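Local coordinates for acetyl xylan esterase (Metagenome, PDB 6XYC), which probably removes acetyl and feruloyl groups from complex natural xylans, as a serine esterase of the alpha/beta hydrolase fold, at residues 114-125 and 162-172; 125-134 and 209-220. All coordinates share one frame; numbering follows the deposited sequence.

Contact 1. Residues 114-125 and 162-172; sequences FIGITGFSSGGH and VDAVVDWFGPV. With AES (4-(2-aminoethyl)benzenesulfonyl fluoride), chain B.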
loop_
_atom_site.group_PDB
_atom_site.type_symbol
_atom_site.label_atom_id
_atom_site.label_comp_id
_atom_site.label_asym_id
_atom_site.label_seq_id
_atom_site.Cartn_x
_atom_site.Cartn_y
_atom_site.Cartn_z
ATOM N N PHE A 114 -5.828 14.875 -5.001
ATOM C CA PHE A 114 -4.630 14.063 -4.832
ATOM C C PHE A 114 -4.851 13.072 -3.703
ATOM O O PHE A 114 -5.094 13.472 -2.560
ATOM C CB PHE A 114 -3.401 14.925 -4.538
ATOM C CG PHE A 114 -2.125 14.141 -4.474
ATOM C CD1 PHE A 114 -1.455 13.794 -5.636
ATOM C CD2 PHE A 114 -1.606 13.723 -3.257
ATOM C CE1 PHE A 114 -0.286 13.066 -5.586
ATOM C CE2 PHE A 114 -0.433 12.994 -3.201
ATOM C CZ PHE A 114 0.230 12.667 -4.367
ATOM N N ILE A 115 -4.770 11.786 -4.023
ATOM C CA ILE A 115 -4.798 10.716 -3.029
ATOM C C ILE A 115 -3.597 9.831 -3.326
ATOM O O ILE A 115 -3.630 9.026 -4.265
ATOM C CB ILE A 115 -6.096 9.906 -3.061
ATOM C CG1 ILE A 115 -7.298 10.826 -2.844
ATOM C CG2 ILE A 115 -6.072 8.816 -2.000
ATOM C CD1 ILE A 115 -8.645 10.110 -2.858
ATOM N N GLY A 116 -2.535 9.978 -2.539
ATOM C CA GLY A 116 -1.414 9.067 -2.609
ATOM C C GLY A 116 -1.611 7.873 -1.700
ATOM O O GLY A 116 -2.528 7.827 -0.880
ATOM N N ILE A 117 -0.728 6.891 -1.852
ATOM C CA ILE A 117 -0.822 5.665 -1.068
ATOM C C ILE A 117 0.587 5.161 -0.779
ATOM O O ILE A 117 1.485 5.254 -1.622
ATOM C CB ILE A 117 -1.683 4.607 -1.791
ATOM C CG1 ILE A 117 -2.078 3.491 -0.830
ATOM C CG2 ILE A 117 -0.955 4.045 -3.001
ATOM C CD1 ILE A 117 -3.218 2.617 -1.317
ATOM N N THR A 118 0.779 4.643 0.433
ATOM C CA THR A 118 2.078 4.150 0.861
ATOM C C THR A 118 1.868 3.081 1.926
ATOM O O THR A 118 0.842 3.054 2.613
ATOM C CB THR A 118 2.962 5.285 1.413
ATOM O OG1 THR A 118 4.252 4.782 1.767
ATOM C CG2 THR A 118 2.311 5.935 2.631
ATOM N N GLY A 119 2.839 2.189 2.038
ATOM C CA GLY A 119 2.795 1.133 3.033
ATOM C C GLY A 119 4.162 0.500 3.127
ATOM O O GLY A 119 5.019 0.707 2.257
ATOM N N PHE A 120 4.380 -0.271 4.193
ATOM C CA PHE A 120 5.650 -0.975 4.359
ATOM C C PHE A 120 5.441 -2.491 4.367
ATOM O O PHE A 120 4.434 -2.979 4.885
ATOM C CB PHE A 120 6.415 -0.492 5.633
ATOM C CG PHE A 120 5.589 -0.411 6.892
ATOM C CD1 PHE A 120 4.810 0.700 7.171
ATOM C CD2 PHE A 120 5.642 -1.432 7.823
ATOM C CE1 PHE A 120 4.069 0.766 8.329
ATOM C CE2 PHE A 120 4.914 -1.361 8.981
ATOM C CZ PHE A 120 4.128 -0.264 9.235
ATOM N N SER A 121 6.405 -3.230 3.789
ATOM C CA SER A 121 6.321 -4.661 3.550
ATOM C C SER A 121 4.977 -4.952 2.886
ATOM O O SER A 121 4.691 -4.433 1.798
ATOM C CB SER A 121 6.515 -5.455 4.841
ATOM O OG SER A 121 6.927 -6.776 4.535
ATOM N N SER A 122 4.143 -5.800 3.500
ATOM C CA SER A 122 2.924 -6.223 2.826
ATOM C C SER A 122 2.039 -5.028 2.530
ATOM O O SER A 122 1.268 -5.063 1.570
ATOM C CB SER A 122 2.175 -7.286 3.642
ATOM O OG SER A 122 1.873 -6.867 4.951
ATOM N N GLY A 123 2.152 -3.952 3.314
ATOM C CA GLY A 123 1.439 -2.728 2.984
ATOM C C GLY A 123 2.026 -2.010 1.785
ATOM O O GLY A 123 1.306 -1.338 1.042
ATOM N N GLY A 124 3.340 -2.128 1.586
ATOM C CA GLY A 124 3.942 -1.638 0.358
ATOM C C GLY A 124 3.535 -2.457 -0.846
ATOM O O GLY A 124 3.376 -1.918 -1.946
ATOM N N HIS A 125 3.363 -3.767 -0.656
ATOM C CA HIS A 125 2.827 -4.629 -1.705
ATOM C C HIS A 125 1.429 -4.184 -2.121
ATOM O O HIS A 125 1.136 -4.053 -3.315
ATOM C CB HIS A 125 2.817 -6.072 -1.202
ATOM C CG HIS A 125 1.900 -6.983 -1.954
ATOM N ND1 HIS A 125 0.580 -7.170 -1.602
ATOM C CD2 HIS A 125 2.125 -7.786 -3.020
ATOM C CE1 HIS A 125 0.027 -8.038 -2.430
ATOM N NE2 HIS A 125 0.942 -8.425 -3.302
ATOM N N VAL A 162 -5.305 5.746 -7.459
ATOM C CA VAL A 162 -4.347 6.463 -6.631
ATOM C C VAL A 162 -3.439 7.271 -7.546
ATOM O O VAL A 162 -3.203 6.899 -8.699
ATOM C CB VAL A 162 -3.516 5.514 -5.736
ATOM C CG1 VAL A 162 -4.393 4.887 -4.657
ATOM C CG2 VAL A 162 -2.839 4.446 -6.578
ATOM N N ASP A 163 -2.905 8.373 -7.014
ATOM C CA ASP A 163 -2.160 9.324 -7.832
ATOM C C ASP A 163 -0.648 9.181 -7.720
ATOM O O ASP A 163 0.072 9.687 -8.593
ATOM C CB ASP A 163 -2.540 10.761 -7.467
ATOM C CG ASP A 163 -3.985 11.074 -7.773
ATOM O OD1 ASP A 163 -4.738 11.388 -6.833
ATOM O OD2 ASP A 163 -4.371 11.008 -8.956
ATOM N N ALA A 164 -0.156 8.509 -6.681
ATOM C CA ALA A 164 1.273 8.324 -6.464
ATOM C C ALA A 164 1.444 7.244 -5.410
ATOM O O ALA A 164 0.553 7.027 -4.579
ATOM C CB ALA A 164 1.952 9.626 -6.023
ATOM N N VAL A 165 2.584 6.565 -5.451
ATOM C CA VAL A 165 2.834 5.420 -4.585
ATOM C C VAL A 165 4.213 5.564 -3.962
ATOM O O VAL A 165 5.175 5.930 -4.643
ATOM C CB VAL A 165 2.740 4.088 -5.356
ATOM C CG1 VAL A 165 3.082 2.914 -4.434
ATOM C CG2 VAL A 165 1.363 3.916 -5.983
ATOM N N VAL A 166 4.313 5.269 -2.669
ATOM C CA VAL A 166 5.599 5.080 -2.001
ATOM C C VAL A 166 5.613 3.670 -1.424
ATOM O O VAL A 166 4.776 3.326 -0.577
ATOM C CB VAL A 166 5.852 6.126 -0.908
ATOM C CG1 VAL A 166 7.136 5.790 -0.157
ATOM C CG2 VAL A 166 5.947 7.510 -1.521
ATOM N N ASP A 167 6.562 2.860 -1.888
ATOM C CA ASP A 167 6.651 1.441 -1.558
ATOM C C ASP A 167 7.856 1.251 -0.643
ATOM O O ASP A 167 9.007 1.354 -1.087
ATOM C CB ASP A 167 6.762 0.616 -2.838
ATOM C CG ASP A 167 7.318 -0.767 -2.613
ATOM O OD1 ASP A 167 7.224 -1.298 -1.489
ATOM O OD2 ASP A 167 7.855 -1.339 -3.587
ATOM N N TRP A 168 7.590 0.995 0.639
ATOM C CA TRP A 168 8.648 0.711 1.606
ATOM C C TRP A 168 8.867 -0.801 1.652
ATOM O O TRP A 168 8.044 -1.534 2.204
ATOM C CB TRP A 168 8.305 1.227 3.000
ATOM C CG TRP A 168 8.146 2.707 3.186
ATOM C CD1 TRP A 168 7.010 3.431 2.993
ATOM C CD2 TRP A 168 9.139 3.633 3.655
ATOM N NE1 TRP A 168 7.233 4.754 3.300
ATOM C CE2 TRP A 168 8.532 4.905 3.702
ATOM C CE3 TRP A 168 10.484 3.515 4.033
ATOM C CZ2 TRP A 168 9.224 6.050 4.103
ATOM C CZ3 TRP A 168 11.168 4.656 4.427
ATOM C CH2 TRP A 168 10.536 5.902 4.467
ATOM N N PHE A 169 9.986 -1.256 1.092
ATOM C CA PHE A 169 10.441 -2.654 1.117
ATOM C C PHE A 169 9.296 -3.670 1.025
ATOM O O PHE A 169 9.178 -4.586 1.838
ATOM C CB PHE A 169 11.330 -2.943 2.352
ATOM C CG PHE A 169 10.817 -2.371 3.677
ATOM C CD1 PHE A 169 11.296 -1.157 4.162
ATOM C CD2 PHE A 169 9.908 -3.075 4.463
ATOM C CE1 PHE A 169 10.847 -0.637 5.370
ATOM C CE2 PHE A 169 9.455 -2.551 5.670
ATOM C CZ PHE A 169 9.929 -1.334 6.126
ATOM N N GLY A 170 8.477 -3.544 -0.023
ATOM C CA GLY A 170 7.366 -4.448 -0.236
ATOM C C GLY A 170 7.752 -5.679 -1.029
ATOM O O GLY A 170 8.572 -5.622 -1.953
ATOM N N PRO A 171 7.186 -6.835 -0.666
ATOM C CA PRO A 171 7.321 -8.043 -1.478
ATOM C C PRO A 171 6.406 -7.946 -2.698
ATOM O O PRO A 171 5.176 -7.964 -2.560
ATOM C CB PRO A 171 6.900 -9.164 -0.530
ATOM C CG PRO A 171 5.893 -8.526 0.361
ATOM C CD PRO A 171 6.333 -7.080 0.530
ATOM N N VAL A 172 6.997 -7.850 -3.881
ATOM C CA VAL A 172 6.220 -7.493 -5.065
ATOM C C VAL A 172 6.429 -8.472 -6.216
ATOM O O VAL A 172 5.787 -8.357 -7.266
ATOM C CB VAL A 172 6.577 -6.069 -5.529
ATOM C CG1 VAL A 172 6.219 -5.036 -4.475
ATOM C CG2 VAL A 172 8.077 -5.972 -5.883
HETATM C C3 AES B . 7.478 -11.480 5.201
HETATM C C2 AES B . 7.311 -10.186 5.593
HETATM C C1 AES B . 6.503 -9.366 4.865
HETATM S S AES B . 6.304 -7.745 5.451
HETATM O O1S AES B . 4.870 -7.482 5.740
HETATM O O2S AES B . 6.865 -7.655 6.795
HETATM C C6 AES B . 5.857 -9.796 3.752
HETATM C C5 AES B . 6.026 -11.106 3.352
HETATM C C4 AES B . 6.833 -11.946 4.083
HETATM C C7 AES B . 7.049 -13.431 3.635
HETATM C C8 AES B . 7.574 -13.481 2.179
HETATM N N8 AES B . 8.076 -14.796 1.960
#

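Contact 2. Residues 125-134 and 209-220; sequences HLSAFAGVTN and ISPINFVDKDDP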
loop_
_atom_site.group_PDB
_atom_site.type_symbol
_atom_site.label_atom_id
_atom_site.label_comp_id
_atom_site.label_asym_id
_atom_site.label_seq_id
_atom_site.Cartn_x
_atom_site.Cartn_y
_atom_site.Cartn_z
ATOM N N HIS A 125 3.363 -3.767 -0.656
ATOM C CA HIS A 125 2.827 -4.629 -1.705
ATOM C C HIS A 125 1.429 -4.184 -2.121
ATOM O O HIS A 125 1.136 -4.053 -3.315
ATOM C CB HIS A 125 2.817 -6.072 -1.202
ATOM C CG HIS A 125 1.900 -6.983 -1.954
ATOM N ND1 HIS A 125 0.580 -7.170 -1.602
ATOM C CD2 HIS A 125 2.125 -7.786 -3.020
ATOM C CE1 HIS A 125 0.027 -8.038 -2.430
ATOM N NE2 HIS A 125 0.942 -8.425 -3.302
ATOM N N LEU A 126 0.552 -3.936 -1.142
ATOM C CA LEU A 126 -0.807 -3.516 -1.464
ATOM C C LEU A 126 -0.823 -2.132 -2.102
ATOM O O LEU A 126 -1.605 -1.877 -3.024
ATOM C CB LEU A 126 -1.665 -3.551 -0.196
ATOM C CG LEU A 126 -1.880 -4.961 0.359
ATOM C CD1 LEU A 126 -2.498 -4.965 1.731
ATOM C CD2 LEU A 126 -2.730 -5.786 -0.626
ATOM N N SER A 127 0.040 -1.231 -1.633
ATOM C CA SER A 127 0.137 0.095 -2.234
ATOM C C SER A 127 0.587 0.000 -3.688
ATOM O O SER A 127 -0.008 0.616 -4.580
ATOM C CB SER A 127 1.109 0.960 -1.424
ATOM O OG SER A 127 0.591 1.222 -0.135
ATOM N N ALA A 128 1.644 -0.773 -3.949
ATOM C CA ALA A 128 2.092 -0.969 -5.323
ATOM C C ALA A 128 1.011 -1.638 -6.159
ATOM O O ALA A 128 0.842 -1.313 -7.342
ATOM C CB ALA A 128 3.376 -1.799 -5.347
ATOM N N PHE A 129 0.264 -2.574 -5.566
ATOM C CA PHE A 129 -0.763 -3.256 -6.347
ATOM C C PHE A 129 -1.889 -2.305 -6.733
ATOM O O PHE A 129 -2.426 -2.396 -7.842
ATOM C CB PHE A 129 -1.322 -4.454 -5.583
ATOM C CG PHE A 129 -1.661 -5.617 -6.472
ATOM C CD1 PHE A 129 -2.716 -5.531 -7.367
ATOM C CD2 PHE A 129 -0.909 -6.776 -6.434
ATOM C CE1 PHE A 129 -3.026 -6.591 -8.194
ATOM C CE2 PHE A 129 -1.215 -7.845 -7.258
ATOM C CZ PHE A 129 -2.276 -7.748 -8.142
ATOM N N ALA A 130 -2.268 -1.391 -5.833
ATOM C CA ALA A 130 -3.233 -0.360 -6.203
ATOM C C ALA A 130 -2.690 0.508 -7.332
ATOM O O ALA A 130 -3.417 0.849 -8.274
ATOM C CB ALA A 130 -3.580 0.501 -4.985
ATOM N N GLY A 131 -1.406 0.852 -7.264
ATOM C CA GLY A 131 -0.779 1.727 -8.235
ATOM C C GLY A 131 -0.570 1.115 -9.600
ATOM O O GLY A 131 -0.286 1.859 -10.547
ATOM N N VAL A 132 -0.680 -0.207 -9.731
ATOM C CA VAL A 132 -0.613 -0.853 -11.039
ATOM C C VAL A 132 -1.976 -1.312 -11.521
ATOM O O VAL A 132 -2.059 -1.953 -12.573
ATOM C CB VAL A 132 0.372 -2.037 -11.048
ATOM C CG1 VAL A 132 1.789 -1.558 -10.702
ATOM C CG2 VAL A 132 -0.086 -3.133 -10.109
ATOM N N THR A 133 -3.058 -1.004 -10.792
ATOM C CA THR A 133 -4.391 -1.426 -11.210
ATOM C C THR A 133 -5.388 -0.272 -11.184
ATOM O O THR A 133 -6.589 -0.489 -11.016
ATOM C CB THR A 133 -4.890 -2.588 -10.350
ATOM O OG1 THR A 133 -4.897 -2.210 -8.972
ATOM C CG2 THR A 133 -4.010 -3.819 -10.529
ATOM N N ASN A 134 -4.912 0.962 -11.343
ATOM C CA ASN A 134 -5.822 2.074 -11.597
ATOM C C ASN A 134 -6.712 1.739 -12.788
ATOM O O ASN A 134 -6.216 1.468 -13.886
ATOM C CB ASN A 134 -5.040 3.360 -11.873
ATOM C CG ASN A 134 -4.566 4.057 -10.603
ATOM O OD1 ASN A 134 -4.899 3.657 -9.488
ATOM N ND2 ASN A 134 -3.792 5.126 -10.776
ATOM N N ILE A 209 -0.697 -12.289 -7.478
ATOM C CA ILE A 209 -0.399 -11.566 -6.245
ATOM C C ILE A 209 0.835 -10.685 -6.381
ATOM O O ILE A 209 1.226 -10.026 -5.410
ATOM C CB ILE A 209 -0.220 -12.518 -5.044
ATOM C CG1 ILE A 209 0.970 -13.458 -5.249
ATOM C CG2 ILE A 209 -1.507 -13.300 -4.793
ATOM C CD1 ILE A 209 1.370 -14.215 -4.011
ATOM N N SER A 210 1.469 -10.662 -7.553
ATOM C CA SER A 210 2.738 -9.962 -7.721
ATOM C C SER A 210 2.539 -8.750 -8.621
ATOM O O SER A 210 2.464 -8.893 -9.854
ATOM C CB SER A 210 3.798 -10.903 -8.301
ATOM O OG SER A 210 4.002 -12.017 -7.450
ATOM N N PRO A 211 2.464 -7.537 -8.062
ATOM C CA PRO A 211 2.158 -6.359 -8.898
ATOM C C PRO A 211 3.237 -6.039 -9.922
ATOM O O PRO A 211 2.968 -5.288 -10.869
ATOM C CB PRO A 211 2.002 -5.223 -7.873
ATOM C CG PRO A 211 2.814 -5.665 -6.685
ATOM C CD PRO A 211 2.748 -7.176 -6.661
ATOM N N ILE A 212 4.444 -6.588 -9.768
ATOM C CA ILE A 212 5.505 -6.371 -10.742
ATOM C C ILE A 212 5.055 -6.794 -12.132
ATOM O O ILE A 212 5.561 -6.285 -13.142
ATOM C CB ILE A 212 6.779 -7.136 -10.297
ATOM C CG1 ILE A 212 8.001 -6.646 -11.070
ATOM C CG2 ILE A 212 6.586 -8.640 -10.464
ATOM C CD1 ILE A 212 9.314 -7.149 -10.487
ATOM N N ASN A 213 4.082 -7.699 -12.212
ATOM C CA ASN A 213 3.672 -8.236 -13.499
ATOM C C ASN A 213 2.775 -7.303 -14.306
ATOM O O ASN A 213 2.551 -7.570 -15.490
ATOM C CB ASN A 213 2.924 -9.558 -13.308
ATOM C CG ASN A 213 3.825 -10.683 -12.860
ATOM O OD1 ASN A 213 3.552 -11.344 -11.860
ATOM N ND2 ASN A 213 4.906 -10.914 -13.600
ATOM N N PHE A 214 2.262 -6.227 -13.714
ATOM C CA PHE A 214 1.224 -5.423 -14.345
ATOM C C PHE A 214 1.625 -3.966 -14.512
ATOM O O PHE A 214 0.770 -3.124 -14.806
ATOM C CB PHE A 214 -0.050 -5.584 -13.527
ATOM C CG PHE A 214 -0.368 -7.022 -13.214
ATOM C CD1 PHE A 214 -0.878 -7.853 -14.198
ATOM C CD2 PHE A 214 -0.125 -7.553 -11.955
ATOM C CE1 PHE A 214 -1.165 -9.174 -13.926
ATOM C CE2 PHE A 214 -0.410 -8.876 -11.674
ATOM C CZ PHE A 214 -0.930 -9.689 -12.664
ATOM N N VAL A 215 2.916 -3.662 -14.397
ATOM C CA VAL A 215 3.403 -2.299 -14.558
ATOM C C VAL A 215 3.220 -1.862 -16.005
ATOM O O VAL A 215 3.548 -2.601 -16.944
ATOM C CB VAL A 215 4.874 -2.214 -14.131
ATOM C CG1 VAL A 215 5.371 -0.786 -14.223
ATOM C CG2 VAL A 215 5.038 -2.759 -12.722
ATOM N N ASP A 216 2.700 -0.650 -16.193
ATOM C CA ASP A 216 2.451 -0.096 -17.515
ATOM C C ASP A 216 2.961 1.338 -17.549
ATOM O O ASP A 216 3.037 2.009 -16.515
ATOM C CB ASP A 216 0.959 -0.131 -17.867
ATOM C CG ASP A 216 0.669 0.431 -19.245
ATOM O OD1 ASP A 216 0.789 1.662 -19.423
ATOM O OD2 ASP A 216 0.322 -0.353 -20.151
ATOM N N LYS A 217 3.304 1.804 -18.753
ATOM C CA LYS A 217 3.823 3.159 -18.919
ATOM C C LYS A 217 2.922 4.205 -18.274
ATOM O O LYS A 217 3.405 5.255 -17.836
ATOM C CB LYS A 217 4.007 3.432 -20.421
ATOM C CG LYS A 217 3.728 4.848 -20.870
ATOM C CD LYS A 217 3.624 4.924 -22.398
ATOM C CE LYS A 217 2.256 4.477 -22.897
ATOM N NZ LYS A 217 1.258 5.579 -22.858
ATOM N N ASP A 218 1.625 3.932 -18.186
ATOM C CA ASP A 218 0.663 4.916 -17.713
ATOM C C ASP A 218 0.444 4.876 -16.205
ATOM O O ASP A 218 -0.424 5.600 -15.705
ATOM C CB ASP A 218 -0.691 4.723 -18.410
ATOM C CG ASP A 218 -0.652 5.093 -19.880
ATOM O OD1 ASP A 218 0.214 5.900 -20.276
ATOM O OD2 ASP A 218 -1.494 4.576 -20.646
ATOM N N ASP A 219 1.191 4.055 -15.471
ATOM C CA ASP A 219 0.992 3.966 -14.034
ATOM C C ASP A 219 1.409 5.272 -13.354
ATOM O O ASP A 219 2.279 5.991 -13.856
ATOM C CB ASP A 219 1.802 2.816 -13.445
ATOM C CG ASP A 219 1.270 1.464 -13.848
ATOM O OD1 ASP A 219 0.083 1.370 -14.220
ATOM O OD2 ASP A 219 2.040 0.486 -13.786
ATOM N N PRO A 220 0.809 5.598 -12.209
ATOM C CA PRO A 220 1.309 6.738 -11.427
ATOM C C PRO A 220 2.764 6.526 -11.028
ATOM O O PRO A 220 3.255 5.397 -10.940
ATOM C CB PRO A 220 0.387 6.772 -10.198
ATOM C CG PRO A 220 -0.265 5.406 -10.147
ATOM C CD PRO A 220 -0.349 4.942 -11.576
HETATM O O HOH W 1 -2.336 1.846 -12.315
HETATM O O HOH W 2 2.533 3.057 -9.971
#

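Contact 1. Residues 114-125 and 162-172
Ile117 and Val166 help pair strand 114-120 with strand 164-168; the two run parallel, the axes of these segments differing by 8° in direction. Ile117 turns both its backbone polar groups to that strand, its N donating to Ala164 O and its O accepting from Val166 N; further on, Trp168 N meets Gly119 O and Ser121 N meets Trp168 O at 2.8 Å. Two side chains add polar bonds. Asp163 OD1 takes Ile115 N at 2.8 Å on its anti lone pair, while Thr118 OG1, anti to its own N (chi1 -177°), donates to Val166 O from above the carbonyl plane and also lies at the in-plane edge of the Trp168 indole, 3.3 Å from CD1. Apolar contacts are made by Ile117 CG2 against Val165 CG2 (3.8 Å) and by Phe120 CB against Phe169 CZ (3.6 Å). Ser121, with a positive phi of 49° in a Gly119-x-Ser121-x-Gly123 sequence that fits a nucleophile elbow, carries the inhibitor: its OG is bonded covalently to the AES sulfur, Ser122 N donates to O1S at 2.9 Å, and Pro171 CG lies 3.6 Å from ring carbon C6. Within the central sheet, strands 39-45 and 222-227 flank the pair, and helix 269-284 packs on Val166 and Trp168.

Contact 2. Residues 125-134 and 209-220
His125 and Ile209 join the helix that follows the probable nucleophile elbow of this alpha/beta hydrolase to the loop leading into strand 222-227. Ile209 O accepts from His125 NE2 at 2.7 Å, exactly in the imidazole plane, and the Phe129 ring turns an edge to the Ile209 carbonyl carbon. Next, Pro211 crosses Phe129 at about a right angle, with its CB 3.6 Å from Phe129 CD2, and the same CB touches Val132 CG2 at 3.7 Å. Phe214 meets the far end of the Phe129 ring more loosely, and Val215 CG2 packs on Val132 CG1. That branch stands anti to the carbonyl carbon of Val132 (chi1 -60°), where it also reaches Asp219 OD2. The loop then makes a type I turn from Asp216 to Asp219, with an Asx turn in which Asp216 OD1 accepts from Asp218 N. Asp219 OD2 accepts from Asp216 N at 2.7 Å, and OD1 accepts from a water that also donates to Gly131 O. An alanine here would lose both bonds and is likely to leave Asp216 N without its acceptor and the water less firmly placed. Pro220 CD rests 3.3 Å from Gly131 O, and a second water donates to that oxygen and, at 2.6 Å, to Pro220 O.

Overall arrangement
The two contacts have centres about 10 Å apart and share His125 and helix 122-131. Along the chain their segments alternate: 114-125, 125-134, 162-172, then 209-220. Contact 1 lies about 4 Å from the centre of the chain, within the parallel part of the sheet, whereas contact 2, about 10 Å from it, joins the helix to the loop before strand 222-227, itself the neighbour of strand 164-168. Direct links tie them together: Asn134 ND2 probably donates a hydrogen bond to Val162 O, and Val172 O packs on Ile212 CG2. Helix 122-131, which starts just after the inhibitor-modified Ser121 in the connection from strand 114-120 to 164-168, thus packs against the loop ending the next connection, to strand 222-227.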